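Exocyst complex component EXO70 (PDB 2B1E) forms part of the exocyst complex, which tethers secretory vesicles to sites of exocytosis, and plays a role in assembling that complex. Local coordinates at residues D459-L463 and G496-V501. Residues are numbered along the deposited sequence; the frame is centred on the assembly and turned at random.
Sequences DWRDL and GFEDLV
Leu500 lies across one face of the Trp460 indole. Leu500 CD1 sits 3.8 Å from the centroid of the six-membered ring of Trp460 and 25° off the ring normal, a CH-pi contact, while CD2 reaches the NE1-CE2 side and CB lies over the same face, above the six-membered ring and nearest CH2. A branched leucine suits this place because its two methyls can spread over the bicyclic surface. Leu500 CD1 also packs 3.5 Å from Asp459 O, which accepts the helical bond from Leu463 N, so the methyl covers an oxygen already engaged. With CG of Trp460 anti to its carbonyl carbon (chi1 -68°), the indole extends across to the other helix. There the ring's edge meets Val501 CG2, 4.1 Å from Trp460 CH2, and Phe497 CD1, 4.2 Å from Trp460 CZ3. One turn along, Leu463 CD1 packs 3.7 Å from Gly496 C, while CD2 reaches Phe497 CA and Leu500 CD1; two branches let leucine touch both backbone and side chains. Glycine fits because a beta carbon there would collide with Leu463 CD1, and the backbones come closest here, 6.4 Å between Leu463 CA and Gly496 CA. Ile522, Leu525 and Val526 of helix 512-537 and Leu562 of helix 552-563 also touch Trp460, whose large, mostly apolar ring thus joins several helices. An alanine in place of Trp460 would probably open a gap between these helices and leave Leu500 without the aromatic face it packs on. No hydrogen bond crosses the pair; segments 459-463 and 496-501, of helices 440-473 and 483-504, run antiparallel at 170° with axes 10.4 Å apart, antiparallel helix packing within one of the helical bundles that follow one another along the elongated Exo70 rod.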
loop_
_atom_site.group_PDB
_atom_site.type_symbol
_atom_site.label_atom_id
_atom_site.label_comp_id
_atom_site.label_asym_id
_atom_site.label_seq_id
_atom_site.Cartn_x
_atom_site.Cartn_y
_atom_site.Cartn_z
ATOM N N ASP A 459 27.949 -21.502 -26.385
ATOM C CA ASP A 459 29.270 -22.015 -26.729
ATOM C C ASP A 459 29.152 -23.285 -27.566
ATOM O O ASP A 459 29.995 -23.562 -28.421
ATOM C CB ASP A 459 30.086 -22.272 -25.455
ATOM C CG ASP A 459 30.533 -20.971 -24.762
ATOM O OD1 ASP A 459 29.997 -19.884 -25.085
ATOM O OD2 ASP A 459 31.417 -21.035 -23.875
ATOM N N TRP A 460 28.105 -24.065 -27.322
ATOM C CA TRP A 460 27.902 -25.279 -28.089
ATOM C C TRP A 460 27.487 -24.906 -29.520
ATOM O O TRP A 460 27.819 -25.620 -30.468
ATOM C CB TRP A 460 26.825 -26.169 -27.447
ATOM C CG TRP A 460 27.219 -26.754 -26.135
ATOM C CD1 TRP A 460 26.963 -26.234 -24.892
ATOM C CD2 TRP A 460 27.948 -27.969 -25.919
ATOM N NE1 TRP A 460 27.484 -27.050 -23.920
ATOM C CE2 TRP A 460 28.097 -28.123 -24.520
ATOM C CE3 TRP A 460 28.490 -28.945 -26.771
ATOM C CZ2 TRP A 460 28.766 -29.214 -23.952
ATOM C CZ3 TRP A 460 29.156 -30.031 -26.205
ATOM C CH2 TRP A 460 29.288 -30.156 -24.809
ATOM N N ARG A 461 26.768 -23.795 -29.672
ATOM C CA ARG A 461 26.350 -23.357 -31.005
ATOM C C ARG A 461 27.592 -22.982 -31.815
ATOM O O ARG A 461 27.667 -23.268 -33.020
ATOM C CB ARG A 461 25.390 -22.161 -30.924
ATOM C CG ARG A 461 24.027 -22.488 -30.316
ATOM C CD ARG A 461 23.033 -21.328 -30.481
ATOM N NE ARG A 461 23.237 -20.244 -29.521
ATOM C CZ ARG A 461 22.520 -20.080 -28.410
ATOM N NH1 ARG A 461 21.545 -20.927 -28.111
ATOM N NH2 ARG A 461 22.770 -19.063 -27.602
ATOM N N ASP A 462 28.570 -22.351 -31.162
ATOM C CA ASP A 462 29.815 -21.969 -31.847
ATOM C C ASP A 462 30.534 -23.219 -32.360
ATOM O O ASP A 462 31.037 -23.254 -33.483
ATOM C CB ASP A 462 30.740 -21.210 -30.893
ATOM C CG ASP A 462 30.172 -19.862 -30.478
ATOM O OD1 ASP A 462 29.104 -19.476 -31.000
ATOM O OD2 ASP A 462 30.796 -19.189 -29.635
ATOM N N LEU A 463 30.582 -24.246 -31.523
ATOM C CA LEU A 463 31.218 -25.512 -31.882
ATOM C C LEU A 463 30.608 -26.110 -33.151
ATOM O O LEU A 463 31.325 -26.475 -34.095
ATOM C CB LEU A 463 31.057 -26.515 -30.736
ATOM C CG LEU A 463 31.613 -27.924 -30.960
ATOM C CD1 LEU A 463 33.109 -27.853 -31.142
ATOM C CD2 LEU A 463 31.291 -28.809 -29.779
ATOM N N GLY A 496 37.465 -29.124 -29.752
ATOM C CA GLY A 496 36.427 -28.202 -29.342
ATOM C C GLY A 496 35.394 -28.892 -28.479
ATOM O O GLY A 496 34.938 -28.333 -27.479
ATOM N N PHE A 497 35.027 -30.111 -28.871
ATOM C CA PHE A 497 34.047 -30.924 -28.147
ATOM C C PHE A 497 34.549 -31.229 -26.728
ATOM O O PHE A 497 33.864 -30.966 -25.737
ATOM C CB PHE A 497 33.820 -32.254 -28.886
ATOM C CG PHE A 497 32.876 -33.194 -28.173
ATOM C CD1 PHE A 497 31.504 -32.932 -28.132
ATOM C CD2 PHE A 497 33.363 -34.323 -27.513
ATOM C CE1 PHE A 497 30.628 -33.777 -27.441
ATOM C CE2 PHE A 497 32.496 -35.178 -26.817
ATOM C CZ PHE A 497 31.125 -34.900 -26.781
ATOM N N GLU A 498 35.745 -31.802 -26.650
ATOM C CA GLU A 498 36.351 -32.163 -25.373
ATOM C C GLU A 498 36.548 -30.963 -24.452
ATOM O O GLU A 498 36.347 -31.059 -23.240
ATOM C CB GLU A 498 37.685 -32.883 -25.626
ATOM C CG GLU A 498 37.504 -34.358 -25.991
ATOM C CD GLU A 498 38.605 -34.891 -26.876
ATOM O OE1 GLU A 498 39.713 -34.317 -26.860
ATOM O OE2 GLU A 498 38.370 -35.895 -27.585
ATOM N N ASP A 499 36.938 -29.831 -25.021
ATOM C CA ASP A 499 37.137 -28.627 -24.220
ATOM C C ASP A 499 35.801 -28.194 -23.605
ATOM O O ASP A 499 35.748 -27.803 -22.438
ATOM C CB ASP A 499 37.696 -27.498 -25.091
ATOM C CG ASP A 499 38.120 -26.285 -24.280
ATOM O OD1 ASP A 499 37.358 -25.295 -24.221
ATOM O OD2 ASP A 499 39.223 -26.326 -23.700
ATOM N N LEU A 500 34.728 -28.270 -24.395
ATOM C CA LEU A 500 33.402 -27.885 -23.920
ATOM C C LEU A 500 32.864 -28.893 -22.916
ATOM O O LEU A 500 32.246 -28.511 -21.927
ATOM C CB LEU A 500 32.416 -27.744 -25.095
ATOM C CG LEU A 500 31.869 -26.349 -25.418
ATOM C CD1 LEU A 500 30.945 -26.413 -26.634
ATOM C CD2 LEU A 500 31.111 -25.794 -24.213
ATOM N N VAL A 501 33.092 -30.178 -23.162
ATOM C CA VAL A 501 32.617 -31.196 -22.228
ATOM C C VAL A 501 33.247 -30.941 -20.853
ATOM O O VAL A 501 32.559 -30.933 -19.842
ATOM C CB VAL A 501 32.971 -32.626 -22.724
ATOM C CG1 VAL A 501 32.649 -33.673 -21.649
ATOM C CG2 VAL A 501 32.178 -32.935 -23.995
#